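Local coordinates for protein NAGD (Escherichia coli, PDB 2C4N), which catalyses the metal-dependent hydrolysis of ribonucleoside 5'-phosphates to ribonucleoside and phosphate, probably accepting a broad range of other phosphorylated substrates too, at residues I3-C8 / E194-V199; Y132-G137 / K165-K170; T143-H148 / P171-K176. One frame throughout, in Å; residues are numbered along the deposited sequence.

Interaction 1 (I3-C8 / E194-V199)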
ATOM      1  N   ILE A   3     -14.199  19.472  31.990  1.00 39.39           N
ATOM      2  CA  ILE A   3     -13.843  18.092  32.137  1.00 33.14           C
ATOM      3  C   ILE A   3     -14.567  17.425  33.285  1.00 29.56           C
ATOM      4  O   ILE A   3     -14.371  17.806  34.386  1.00 28.61           O
ATOM      5  CB  ILE A   3     -12.369  17.926  32.293  1.00 31.54           C
ATOM      6  CG1 ILE A   3     -11.633  18.444  31.086  1.00 29.86           C
ATOM      7  CG2 ILE A   3     -12.080  16.498  32.449  1.00 30.56           C
ATOM      8  CD1 ILE A   3     -10.210  18.502  31.241  1.00 29.10           C
ATOM      9  N   LYS A   4     -15.413  16.441  32.996  1.00 29.95           N
ATOM     10  CA  LYS A   4     -16.162  15.745  34.038  1.00 27.49           C
ATOM     11  C   LYS A   4     -15.859  14.250  34.030  1.00 24.42           C
ATOM     12  O   LYS A   4     -16.218  13.536  34.964  1.00 22.49           O
ATOM     13  CB  LYS A   4     -17.665  15.946  33.833  1.00 39.86           C
ATOM     14  CG  LYS A   4     -18.134  17.390  33.912  1.00 43.27           C
ATOM     15  CD  LYS A   4     -19.636  17.477  33.680  1.00 46.21           C
ATOM     16  CE  LYS A   4     -20.137  18.907  33.769  1.00 47.49           C
ATOM     17  NZ  LYS A   4     -21.604  18.983  33.507  1.00 50.39           N
ATOM     18  N   ASN A   5     -15.200  13.786  32.969  1.00 23.31           N
ATOM     19  CA  ASN A   5     -14.857  12.371  32.816  1.00 21.05           C
ATOM     20  C   ASN A   5     -13.439  12.261  32.265  1.00 20.26           C
ATOM     21  O   ASN A   5     -12.960  13.165  31.578  1.00 18.62           O
ATOM     22  CB  ASN A   5     -15.828  11.703  31.840  1.00 23.26           C
ATOM     23  CG  ASN A   5     -17.279  12.001  32.165  1.00 24.90           C
ATOM     24  OD1 ASN A   5     -17.884  11.357  33.025  1.00 25.99           O
ATOM     25  ND2 ASN A   5     -17.843  12.990  31.481  1.00 26.10           N
ATOM     26  N   VAL A   6     -12.774  11.145  32.540  1.00 18.57           N
ATOM     27  CA  VAL A   6     -11.407  10.972  32.074  1.00 17.51           C
ATOM     28  C   VAL A   6     -11.097   9.591  31.516  1.00 17.51           C
ATOM     29  O   VAL A   6     -11.389   8.582  32.150  1.00 17.14           O
ATOM     30  CB  VAL A   6     -10.388  11.236  33.214  1.00 20.03           C
ATOM     31  CG1 VAL A   6      -8.962  11.022  32.700  1.00 19.18           C
ATOM     32  CG2 VAL A   6     -10.555  12.655  33.757  1.00 19.25           C
ATOM     33  N   ILE A   7     -10.522   9.562  30.315  1.00 16.65           N
ATOM     34  CA  ILE A   7     -10.090   8.315  29.697  1.00 16.44           C
ATOM     35  C   ILE A   7      -8.574   8.453  29.718  1.00 16.85           C
ATOM     36  O   ILE A   7      -8.026   9.419  29.178  1.00 18.50           O
ATOM     37  CB  ILE A   7     -10.535   8.177  28.229  1.00 16.63           C
ATOM     38  CG1 ILE A   7     -12.053   8.013  28.146  1.00 15.86           C
ATOM     39  CG2 ILE A   7      -9.849   6.965  27.595  1.00 16.82           C
ATOM     40  CD1 ILE A   7     -12.575   7.933  26.706  1.00 19.25           C
ATOM     41  N   CYS A   8      -7.892   7.513  30.355  1.00 15.66           N
ATOM     42  CA  CYS A   8      -6.447   7.594  30.426  1.00 14.67           C
ATOM     43  C   CYS A   8      -5.792   6.339  29.892  1.00 15.22           C
ATOM     44  O   CYS A   8      -6.063   5.228  30.354  1.00 17.09           O
ATOM     45  CB  CYS A   8      -5.994   7.835  31.869  1.00 17.02           C
ATOM     46  SG  CYS A   8      -4.214   8.113  32.058  1.00 17.85           S
ATOM     47  N   GLU A 194     -18.066  16.045  24.865  1.00 26.88           N
ATOM     48  CA  GLU A 194     -17.770  17.440  25.199  1.00 29.20           C
ATOM     49  C   GLU A 194     -17.256  17.678  26.618  1.00 29.07           C
ATOM     50  O   GLU A 194     -16.702  18.738  26.904  1.00 29.19           O
ATOM     51  CB  GLU A 194     -19.001  18.332  24.971  1.00 39.44           C
ATOM     52  CG  GLU A 194     -19.883  17.937  23.798  1.00 42.26           C
ATOM     53  CD  GLU A 194     -20.842  16.825  24.156  1.00 42.80           C
ATOM     54  OE1 GLU A 194     -21.645  17.017  25.092  1.00 46.79           O
ATOM     55  OE2 GLU A 194     -20.799  15.760  23.511  1.00 43.67           O
ATOM     56  N   GLU A 195     -17.457  16.714  27.513  1.00 26.64           N
ATOM     57  CA  GLU A 195     -16.982  16.858  28.891  1.00 26.06           C
ATOM     58  C   GLU A 195     -15.980  15.770  29.252  1.00 24.08           C
ATOM     59  O   GLU A 195     -15.820  15.429  30.421  1.00 22.80           O
ATOM     60  CB  GLU A 195     -18.145  16.814  29.891  1.00 44.13           C
ATOM     61  CG  GLU A 195     -18.980  18.079  29.953  1.00 50.42           C
ATOM     62  CD  GLU A 195     -20.306  17.934  29.245  1.00 54.33           C
ATOM     63  OE1 GLU A 195     -21.115  17.087  29.675  1.00 56.72           O
ATOM     64  OE2 GLU A 195     -20.540  18.665  28.262  1.00 59.20           O
ATOM     65  N   THR A 196     -15.304  15.229  28.247  1.00 20.69           N
ATOM     66  CA  THR A 196     -14.336  14.172  28.494  1.00 19.23           C
ATOM     67  C   THR A 196     -12.993  14.478  27.865  1.00 19.01           C
ATOM     68  O   THR A 196     -12.912  15.033  26.770  1.00 17.77           O
ATOM     69  CB  THR A 196     -14.845  12.823  27.955  1.00 20.44           C
ATOM     70  OG1 THR A 196     -16.123  12.535  28.535  1.00 19.31           O
ATOM     71  CG2 THR A 196     -13.871  11.698  28.308  1.00 19.65           C
ATOM     72  N   VAL A 197     -11.935  14.129  28.583  1.00 19.48           N
ATOM     73  CA  VAL A 197     -10.584  14.333  28.096  1.00 17.60           C
ATOM     74  C   VAL A 197      -9.934  12.963  28.032  1.00 16.88           C
ATOM     75  O   VAL A 197     -10.279  12.067  28.803  1.00 17.99           O
ATOM     76  CB  VAL A 197      -9.758  15.226  29.066  1.00 22.52           C
ATOM     77  CG1 VAL A 197      -9.649  14.552  30.432  1.00 20.65           C
ATOM     78  CG2 VAL A 197      -8.367  15.481  28.496  1.00 21.17           C
ATOM     79  N   ILE A 198      -9.029  12.783  27.084  1.00 17.20           N
ATOM     80  CA  ILE A 198      -8.304  11.531  27.003  1.00 17.03           C
ATOM     81  C   ILE A 198      -6.840  11.892  27.161  1.00 15.02           C
ATOM     82  O   ILE A 198      -6.381  12.887  26.603  1.00 17.51           O
ATOM     83  CB  ILE A 198      -8.515  10.789  25.655  1.00 15.57           C
ATOM     84  CG1 ILE A 198      -7.597   9.557  25.609  1.00 15.92           C
ATOM     85  CG2 ILE A 198      -8.234  11.719  24.476  1.00 14.61           C
ATOM     86  CD1 ILE A 198      -7.926   8.590  24.487  1.00 16.34           C
ATOM     87  N   VAL A 199      -6.124  11.109  27.956  1.00 13.90           N
ATOM     88  CA  VAL A 199      -4.701  11.329  28.178  1.00 14.81           C
ATOM     89  C   VAL A 199      -3.974  10.167  27.507  1.00 14.30           C
ATOM     90  O   VAL A 199      -4.309   9.007  27.740  1.00 13.92           O
ATOM     91  CB  VAL A 199      -4.349  11.326  29.689  1.00 17.07           C
ATOM     92  CG1 VAL A 199      -2.862  11.577  29.878  1.00 16.63           C
ATOM     93  CG2 VAL A 199      -5.160  12.383  30.424  1.00 16.76           C
TER
HETATM   94  O   HOH W   1     -20.631  13.883  30.464  1.00 21.87           O
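Asn5-Cys8 and Thr196-Val199 run as parallel neighbours, their axes 4.6 Å apart and 19° from alignment, and Ile7 bonds the partner strand twice: its N donates to Val197 O at 2.9 Å, and its O accepts from Val199 N at 2.8 Å. Where the pairing starts, Glu195 O takes Lys4 N at 2.8 Å, then Asn5 N, and weakly Asn5 ND2. These are the middle strands of the six-stranded parallel sheet of the HAD core, and they lead on to the magnesium ligands Asp9 and Asp201. Ile7 CG2 meets Ile198 CG1 at 4.0 Å on the face covered by helix 180-189. On the other face Val197 CG1, turned between its backbone N and carbonyl carbon (chi1 61°), receives Ile3 CG2 at 3.7 Å and also touches Val6 CG2. The extended Lys4 chain lies alongside Glu195, CD to CG 3.8 Å. Lys4 NZ stops 4.3 Å from Glu195 OE1, beyond a salt bridge, while Glu195 OE2 bonds Met1 N. With an alanine in place of this lysine, the Glu195 methylenes would probably lose their cover and OE1 the lysine charge near it. One water accepts from Asn5 ND2 and donates weakly to Glu195 OE1.

Interaction 2 (Y132-G137 / K165-K170)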
ATOM      1  N   TYR A 132     -10.087 -18.591   4.960  1.00 20.07           N
ATOM      2  CA  TYR A 132     -11.167 -19.285   4.267  1.00 21.49           C
ATOM      3  C   TYR A 132     -12.525 -18.669   4.610  1.00 20.72           C
ATOM      4  O   TYR A 132     -13.329 -18.386   3.721  1.00 19.84           O
ATOM      5  CB  TYR A 132     -11.162 -20.763   4.654  1.00 26.69           C
ATOM      6  CG  TYR A 132     -12.346 -21.541   4.125  1.00 30.85           C
ATOM      7  CD1 TYR A 132     -12.386 -21.979   2.802  1.00 33.68           C
ATOM      8  CD2 TYR A 132     -13.433 -21.826   4.948  1.00 32.31           C
ATOM      9  CE1 TYR A 132     -13.484 -22.688   2.311  1.00 35.14           C
ATOM     10  CE2 TYR A 132     -14.534 -22.532   4.468  1.00 36.09           C
ATOM     11  CZ  TYR A 132     -14.553 -22.959   3.151  1.00 36.62           C
ATOM     12  OH  TYR A 132     -15.640 -23.659   2.680  1.00 40.42           O
ATOM     13  N   PHE A 133     -12.783 -18.465   5.900  1.00 19.98           N
ATOM     14  CA  PHE A 133     -14.055 -17.883   6.326  1.00 20.10           C
ATOM     15  C   PHE A 133     -14.238 -16.440   5.858  1.00 19.83           C
ATOM     16  O   PHE A 133     -15.317 -16.059   5.401  1.00 19.70           O
ATOM     17  CB  PHE A 133     -14.195 -17.951   7.849  1.00 18.75           C
ATOM     18  CG  PHE A 133     -14.299 -19.352   8.389  1.00 21.92           C
ATOM     19  CD1 PHE A 133     -15.211 -20.254   7.846  1.00 21.23           C
ATOM     20  CD2 PHE A 133     -13.493 -19.769   9.447  1.00 21.23           C
ATOM     21  CE1 PHE A 133     -15.319 -21.553   8.349  1.00 23.44           C
ATOM     22  CE2 PHE A 133     -13.592 -21.066   9.959  1.00 23.83           C
ATOM     23  CZ  PHE A 133     -14.509 -21.959   9.406  1.00 21.70           C
ATOM     24  N   VAL A 134     -13.191 -15.633   5.977  1.00 18.95           N
ATOM     25  CA  VAL A 134     -13.279 -14.239   5.556  1.00 19.86           C
ATOM     26  C   VAL A 134     -13.505 -14.175   4.055  1.00 20.31           C
ATOM     27  O   VAL A 134     -14.338 -13.407   3.577  1.00 20.95           O
ATOM     28  CB  VAL A 134     -11.995 -13.456   5.932  1.00 18.94           C
ATOM     29  CG1 VAL A 134     -12.029 -12.052   5.327  1.00 18.58           C
ATOM     30  CG2 VAL A 134     -11.883 -13.355   7.448  1.00 17.97           C
ATOM     31  N   ALA A 135     -12.770 -14.993   3.313  1.00 24.40           N
ATOM     32  CA  ALA A 135     -12.913 -15.020   1.869  1.00 26.06           C
ATOM     33  C   ALA A 135     -14.328 -15.426   1.475  1.00 28.24           C
ATOM     34  O   ALA A 135     -14.830 -15.012   0.431  1.00 29.68           O
ATOM     35  CB  ALA A 135     -11.910 -15.982   1.266  1.00 29.46           C
ATOM     36  N   ASN A 136     -14.949 -16.252   2.284  1.00 25.62           N
ATOM     37  CA  ASN A 136     -16.307 -16.675   2.097  1.00 27.20           C
ATOM     38  C   ASN A 136     -17.401 -15.824   2.692  1.00 27.26           C
ATOM     39  O   ASN A 136     -18.515 -16.239   2.777  1.00 28.57           O
ATOM     40  CB  ASN A 136     -16.493 -18.156   2.401  1.00 28.73           C
ATOM     41  CG  ASN A 136     -15.926 -19.035   1.327  1.00 30.65           C
ATOM     42  OD1 ASN A 136     -16.569 -19.241   0.317  1.00 31.63           O
ATOM     43  ND2 ASN A 136     -14.776 -19.564   1.537  1.00 31.97           N
ATOM     44  N   GLY A 137     -17.070 -14.606   3.056  1.00 25.31           N
ATOM     45  CA  GLY A 137     -18.064 -13.697   3.602  1.00 22.68           C
ATOM     46  C   GLY A 137     -18.230 -13.483   5.095  1.00 23.04           C
ATOM     47  O   GLY A 137     -19.111 -12.724   5.506  1.00 21.76           O
ATOM     48  N   LYS A 165      -3.848 -10.968   3.456  1.00 20.24           N
ATOM     49  CA  LYS A 165      -3.122 -11.281   2.223  1.00 22.49           C
ATOM     50  C   LYS A 165      -3.821 -12.365   1.401  1.00 21.69           C
ATOM     51  O   LYS A 165      -3.969 -12.242   0.185  1.00 22.77           O
ATOM     52  CB  LYS A 165      -1.704 -11.746   2.565  1.00 34.86           C
ATOM     53  CG  LYS A 165      -0.613 -11.179   1.674  1.00 41.65           C
ATOM     54  CD  LYS A 165      -0.562  -9.667   1.808  1.00 45.87           C
ATOM     55  CE  LYS A 165       0.857  -9.136   1.678  1.00 48.94           C
ATOM     56  NZ  LYS A 165       0.964  -7.710   2.111  1.00 50.24           N
ATOM     57  N   ILE A 166      -4.252 -13.422   2.080  1.00 23.93           N
ATOM     58  CA  ILE A 166      -4.922 -14.541   1.425  1.00 22.80           C
ATOM     59  C   ILE A 166      -6.348 -14.215   0.989  1.00 23.36           C
ATOM     60  O   ILE A 166      -6.740 -14.515  -0.139  1.00 24.52           O
ATOM     61  CB  ILE A 166      -4.970 -15.778   2.356  1.00 19.18           C
ATOM     62  CG1 ILE A 166      -3.546 -16.222   2.700  1.00 18.36           C
ATOM     63  CG2 ILE A 166      -5.738 -16.924   1.682  1.00 19.52           C
ATOM     64  CD1 ILE A 166      -3.472 -17.294   3.773  1.00 18.20           C
ATOM     65  N   SER A 167      -7.118 -13.591   1.875  1.00 24.61           N
ATOM     66  CA  SER A 167      -8.512 -13.269   1.581  1.00 24.29           C
ATOM     67  C   SER A 167      -8.722 -12.008   0.760  1.00 26.06           C
ATOM     68  O   SER A 167      -9.752 -11.859   0.102  1.00 26.94           O
ATOM     69  CB  SER A 167      -9.306 -13.137   2.883  1.00 19.94           C
ATOM     70  OG  SER A 167      -8.887 -11.996   3.614  1.00 19.50           O
ATOM     71  N   GLY A 168      -7.757 -11.096   0.808  1.00 26.78           N
ATOM     72  CA  GLY A 168      -7.888  -9.854   0.074  1.00 26.83           C
ATOM     73  C   GLY A 168      -8.816  -8.884   0.782  1.00 28.21           C
ATOM     74  O   GLY A 168      -9.271  -7.907   0.188  1.00 28.54           O
ATOM     75  N   ARG A 169      -9.101  -9.150   2.056  1.00 22.19           N
ATOM     76  CA  ARG A 169      -9.978  -8.284   2.832  1.00 22.22           C
ATOM     77  C   ARG A 169      -9.320  -7.815   4.123  1.00 22.71           C
ATOM     78  O   ARG A 169      -8.470  -8.502   4.688  1.00 20.86           O
ATOM     79  CB  ARG A 169     -11.284  -9.011   3.160  1.00 27.54           C
ATOM     80  CG  ARG A 169     -12.135  -9.357   1.950  1.00 30.79           C
ATOM     81  CD  ARG A 169     -13.379 -10.103   2.392  1.00 32.81           C
ATOM     82  NE  ARG A 169     -14.209  -9.272   3.259  1.00 35.01           N
ATOM     83  CZ  ARG A 169     -15.050  -9.744   4.173  1.00 37.06           C
ATOM     84  NH1 ARG A 169     -15.181 -11.051   4.353  1.00 33.05           N
ATOM     85  NH2 ARG A 169     -15.767  -8.903   4.904  1.00 39.53           N
ATOM     86  N   LYS A 170      -9.723  -6.639   4.583  1.00 19.84           N
ATOM     87  CA  LYS A 170      -9.185  -6.081   5.810  1.00 20.46           C
ATOM     88  C   LYS A 170     -10.233  -6.123   6.910  1.00 18.92           C
ATOM     89  O   LYS A 170     -11.427  -6.010   6.648  1.00 17.58           O
ATOM     90  CB  LYS A 170      -8.718  -4.646   5.572  1.00 36.39           C
ATOM     91  CG  LYS A 170      -7.480  -4.569   4.698  1.00 41.81           C
ATOM     92  CD  LYS A 170      -7.012  -3.142   4.512  1.00 46.90           C
ATOM     93  CE  LYS A 170      -5.565  -3.101   4.049  1.00 49.17           C
ATOM     94  NZ  LYS A 170      -5.128  -1.706   3.764  1.00 51.97           N
TER
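Val134 O is held by two donors that reach it from opposite faces of its carbonyl plane: Gly137 N, from its own chain turn, at 3.0 Å, and Arg169 NH1 at 2.6 Å. The arginine bond bends to 142° at the hydrogen, yet the oxygen lies only 1° out of the guanidinium plane, so the group meets the carbonyl with its edge. A bend at chi3 (62°) brings the guanidinium there. NH1 also donates to Ala138 O; the last-turn carbonyl of Val134 and that of Ala138, just past helix 124-135, thus share one nitrogen, which fixes the rotation of the group.

That helix ends in a Schellman motif with Gly137, at positive phi, as its C-prime residue. Both it and helix 156-167 belong to the cap domain inserted into the HAD core.

The Val134 methyl CG1 packs against polar ends, 3.4 Å from Arg169 NH1 and 3.6 Å from Ser167 OG, while Ala135 CB lies 4.2 Å from Ser167 CB, carbon to carbon. Ser167 OG bonds Ile163 O one turn back in helix 156-167 and accepts Arg169 N at 3.3 Å, an ST turn at the point where the chain leaves the helix, with Gly168 at positive phi. Around the contact, Phe152 of the third subunit packs on Tyr132 and Ala135, and Arg169 NH2 makes a weak hydrogen bond to Ser232 O of the second subunit.

The chemistry is that of a cation brought to the C-terminal end of a helix, where carbonyl oxygens concentrate partial negative charge; the positive guanidinium would probably be favoured by that field and would help tie the ends of helices 124-135 and 156-167 together.

Interaction 3 (T143-H148 / P171-K176); sequences TNPDTH and PFYVGK. With PO4 (phosphate ion), chain C; PO4 (phosphate ion), chain D.
Pro145 sits over one face of the Tyr173 ring, its CB 3.7 Å from the ring centroid and only 7° off the normal, a CH-pi contact. Pro171 covers part of the opposite face, so the phenol ring is held between two prolines. With CG beside its own backbone N (chi1 -75°), Tyr173 brings CD2 beside the Asn144-Pro145 peptide, 3.3 Å from Pro145 N. Pro145 CD also comes 3.3 Å from Lys176 O. Gly175 N bonds Thr143 O at 2.8 Å, where a side chain on Gly175 would collide with that oxygen.

Asn144 ND2 reaches Asp146 OD2 almost straight (2.8 Å, 176°), on the anti side of the carboxylate, and Asn43 ND2 donates to the same oxygen. Asp146, which probably confers substrate specificity, thereby has OD1 2.6 Å from O3 of phosphate C. Lys176 NZ bridges two phosphate ions, probably from the crystallisation liquor, through O4 of C and O2 of D, and forms salt bridges with Asp9 and Asp206, as expected of a probable substrate-binding lysine.

Tyr173 rests on Cys160 and Glu164 of helix 156-167, Val174 packs on helix 71-80, and strand 172-173 edges the four-stranded parallel sheet beside strand 139-142.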
ATOM      1  N   THR A 143      -9.190  -7.016  17.257  1.00 12.14           N
ATOM      2  CA  THR A 143      -9.119  -6.180  18.453  1.00 13.52           C
ATOM      3  C   THR A 143      -8.295  -4.900  18.329  1.00 12.37           C
ATOM      4  O   THR A 143      -8.736  -3.839  18.762  1.00 14.12           O
ATOM      5  CB  THR A 143      -8.610  -6.988  19.680  1.00 13.61           C
ATOM      6  OG1 THR A 143      -7.314  -7.529  19.412  1.00 13.58           O
ATOM      7  CG2 THR A 143      -9.570  -8.119  20.004  1.00 12.00           C
ATOM      8  N   ASN A 144      -7.104  -4.982  17.743  1.00 14.50           N
ATOM      9  CA  ASN A 144      -6.261  -3.792  17.615  1.00 14.52           C
ATOM     10  C   ASN A 144      -5.276  -3.930  16.450  1.00 14.60           C
ATOM     11  O   ASN A 144      -4.807  -5.024  16.154  1.00 13.54           O
ATOM     12  CB  ASN A 144      -5.513  -3.535  18.935  1.00 15.27           C
ATOM     13  CG  ASN A 144      -4.627  -4.702  19.356  1.00 14.37           C
ATOM     14  OD1 ASN A 144      -5.098  -5.823  19.562  1.00 15.32           O
ATOM     15  ND2 ASN A 144      -3.331  -4.436  19.490  1.00 16.29           N
ATOM     16  N   PRO A 145      -4.940  -2.812  15.790  1.00 17.14           N
ATOM     17  CA  PRO A 145      -4.020  -2.800  14.647  1.00 17.50           C
ATOM     18  C   PRO A 145      -2.522  -2.917  14.931  1.00 17.78           C
ATOM     19  O   PRO A 145      -1.732  -3.109  14.006  1.00 17.26           O
ATOM     20  CB  PRO A 145      -4.373  -1.493  13.948  1.00 15.98           C
ATOM     21  CG  PRO A 145      -4.662  -0.580  15.110  1.00 16.09           C
ATOM     22  CD  PRO A 145      -5.467  -1.460  16.063  1.00 14.69           C
ATOM     23  N   ASP A 146      -2.130  -2.797  16.193  1.00 15.11           N
ATOM     24  CA  ASP A 146      -0.718  -2.889  16.560  1.00 15.73           C
ATOM     25  C   ASP A 146      -0.074  -4.146  15.965  1.00 17.25           C
ATOM     26  O   ASP A 146      -0.613  -5.247  16.102  1.00 16.24           O
ATOM     27  CB  ASP A 146      -0.598  -2.897  18.081  1.00 19.73           C
ATOM     28  CG  ASP A 146      -1.263  -1.698  18.709  1.00 20.84           C
ATOM     29  OD1 ASP A 146      -0.583  -0.668  18.899  1.00 23.55           O
ATOM     30  OD2 ASP A 146      -2.473  -1.779  19.000  1.00 19.34           O
ATOM     31  N   THR A 147       1.082  -3.988  15.318  1.00 18.61           N
ATOM     32  CA  THR A 147       1.753  -5.132  14.697  1.00 20.66           C
ATOM     33  C   THR A 147       2.529  -6.002  15.679  1.00 22.89           C
ATOM     34  O   THR A 147       2.725  -7.192  15.438  1.00 21.56           O
ATOM     35  CB  THR A 147       2.713  -4.671  13.574  1.00 29.82           C
ATOM     36  OG1 THR A 147       3.775  -3.888  14.135  1.00 30.25           O
ATOM     37  CG2 THR A 147       1.963  -3.837  12.554  1.00 30.93           C
ATOM     38  N   HIS A 148       2.966  -5.416  16.787  1.00 23.92           N
ATOM     39  CA  HIS A 148       3.713  -6.179  17.777  1.00 28.66           C
ATOM     40  C   HIS A 148       3.574  -5.589  19.175  1.00 29.39           C
ATOM     41  O   HIS A 148       3.238  -4.415  19.323  1.00 27.61           O
ATOM     42  CB  HIS A 148       5.189  -6.245  17.376  1.00 43.63           C
ATOM     43  CG  HIS A 148       5.832  -4.906  17.206  1.00 48.45           C
ATOM     44  ND1 HIS A 148       6.158  -4.094  18.272  1.00 51.03           N
ATOM     45  CD2 HIS A 148       6.218  -4.237  16.094  1.00 48.99           C
ATOM     46  CE1 HIS A 148       6.721  -2.986  17.824  1.00 51.81           C
ATOM     47  NE2 HIS A 148       6.768  -3.048  16.505  1.00 51.11           N
ATOM     48  N   PRO A 171      -9.792  -6.280   8.163  1.00 18.09           N
ATOM     49  CA  PRO A 171     -10.758  -6.331   9.256  1.00 18.19           C
ATOM     50  C   PRO A 171     -11.097  -4.949   9.763  1.00 16.18           C
ATOM     51  O   PRO A 171     -10.440  -3.962   9.422  1.00 14.95           O
ATOM     52  CB  PRO A 171     -10.015  -7.124  10.319  1.00 19.10           C
ATOM     53  CG  PRO A 171      -8.609  -6.551  10.185  1.00 20.36           C
ATOM     54  CD  PRO A 171      -8.418  -6.495   8.662  1.00 19.15           C
ATOM     55  N   PHE A 172     -12.136  -4.891  10.577  1.00 18.63           N
ATOM     56  CA  PHE A 172     -12.525  -3.662  11.220  1.00 18.30           C
ATOM     57  C   PHE A 172     -11.772  -3.768  12.544  1.00 17.36           C
ATOM     58  O   PHE A 172     -12.012  -4.705  13.316  1.00 16.53           O
ATOM     59  CB  PHE A 172     -14.029  -3.632  11.499  1.00 27.62           C
ATOM     60  CG  PHE A 172     -14.458  -2.468  12.351  1.00 32.40           C
ATOM     61  CD1 PHE A 172     -14.535  -1.184  11.815  1.00 34.37           C
ATOM     62  CD2 PHE A 172     -14.742  -2.646  13.702  1.00 34.91           C
ATOM     63  CE1 PHE A 172     -14.886  -0.100  12.614  1.00 34.96           C
ATOM     64  CE2 PHE A 172     -15.093  -1.567  14.507  1.00 38.43           C
ATOM     65  CZ  PHE A 172     -15.165  -0.295  13.964  1.00 36.89           C
ATOM     66  N   TYR A 173     -10.848  -2.844  12.791  1.00 14.93           N
ATOM     67  CA  TYR A 173     -10.091  -2.843  14.039  1.00 14.53           C
ATOM     68  C   TYR A 173     -10.900  -2.068  15.066  1.00 15.50           C
ATOM     69  O   TYR A 173     -11.287  -0.922  14.830  1.00 16.60           O
ATOM     70  CB  TYR A 173      -8.715  -2.188  13.856  1.00 16.51           C
ATOM     71  CG  TYR A 173      -7.710  -3.051  13.123  1.00 17.06           C
ATOM     72  CD1 TYR A 173      -7.318  -2.752  11.819  1.00 16.88           C
ATOM     73  CD2 TYR A 173      -7.142  -4.161  13.740  1.00 17.26           C
ATOM     74  CE1 TYR A 173      -6.381  -3.542  11.146  1.00 17.36           C
ATOM     75  CE2 TYR A 173      -6.209  -4.958  13.079  1.00 17.56           C
ATOM     76  CZ  TYR A 173      -5.832  -4.642  11.786  1.00 18.33           C
ATOM     77  OH  TYR A 173      -4.912  -5.442  11.145  1.00 19.64           O
ATOM     78  N   VAL A 174     -11.159  -2.700  16.203  1.00 17.36           N
ATOM     79  CA  VAL A 174     -11.953  -2.080  17.256  1.00 18.64           C
ATOM     80  C   VAL A 174     -11.174  -1.048  18.068  1.00 17.15           C
ATOM     81  O   VAL A 174     -11.725  -0.025  18.468  1.00 17.31           O
ATOM     82  CB  VAL A 174     -12.516  -3.161  18.217  1.00 17.65           C
ATOM     83  CG1 VAL A 174     -13.244  -2.504  19.390  1.00 19.79           C
ATOM     84  CG2 VAL A 174     -13.468  -4.085  17.459  1.00 18.55           C
ATOM     85  N   GLY A 175      -9.893  -1.312  18.301  1.00 17.82           N
ATOM     86  CA  GLY A 175      -9.085  -0.400  19.101  1.00 18.55           C
ATOM     87  C   GLY A 175      -8.598   0.869  18.421  1.00 19.10           C
ATOM     88  O   GLY A 175      -8.894   1.112  17.250  1.00 18.87           O
ATOM     89  N   LYS A 176      -7.854   1.684  19.170  1.00 16.23           N
ATOM     90  CA  LYS A 176      -7.296   2.933  18.646  1.00 16.80           C
ATOM     91  C   LYS A 176      -6.473   2.583  17.408  1.00 17.09           C
ATOM     92  O   LYS A 176      -5.879   1.508  17.343  1.00 17.58           O
ATOM     93  CB  LYS A 176      -6.375   3.581  19.688  1.00 16.98           C
ATOM     94  CG  LYS A 176      -7.042   3.953  21.000  1.00 17.35           C
ATOM     95  CD  LYS A 176      -5.997   4.350  22.041  1.00 16.52           C
ATOM     96  CE  LYS A 176      -5.210   3.137  22.537  1.00 17.47           C
ATOM     97  NZ  LYS A 176      -3.986   3.536  23.297  1.00 18.92           N
TER
HETATM   98  P   PO4 C1252      -1.153   1.968  20.974  1.00 28.29           P
HETATM   99  O1  PO4 C1252      -1.159   0.971  22.073  1.00 27.84           O
HETATM  100  O2  PO4 C1252       0.246   2.302  20.617  1.00 28.33           O
HETATM  101  O3  PO4 C1252      -1.843   1.401  19.790  1.00 26.29           O
HETATM  102  O4  PO4 C1252      -1.860   3.195  21.413  1.00 24.95           O
HETATM  103  P   PO4 D1253      -1.621   0.976  25.300  1.00 30.33           P
HETATM  104  O1  PO4 D1253      -2.156   0.949  26.684  1.00 31.58           O
HETATM  105  O2  PO4 D1253      -2.732   1.180  24.340  1.00 24.92           O
HETATM  106  O3  PO4 D1253      -0.649   2.073  25.167  1.00 26.21           O
HETATM  107  O4  PO4 D1253      -0.942  -0.314  25.012  1.00 32.83           O

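Along the chain the segments come as 3-8, 132-137, 143-148, 165-170, 171-176 and 194-199: interactions 2 and 3 alternate, and both are nested inside the loop that interaction 1 closes. Interaction 1 joins central strands of the six-stranded HAD core sheet; interaction 2 lies in the inserted cap domain with its four-stranded sheet, and interaction 3 joins the cap to the core active site. Centres lie about 38 Å apart for interactions 1 and 2, on opposite sides of the chain's centre, about 22 Å for 1 and 3, and about 17 Å for 2 and 3. Segment 171-176 follows directly on 165-170, leading from helix 156-167 through strand 172-173 to the core and its phosphate-binding cleft.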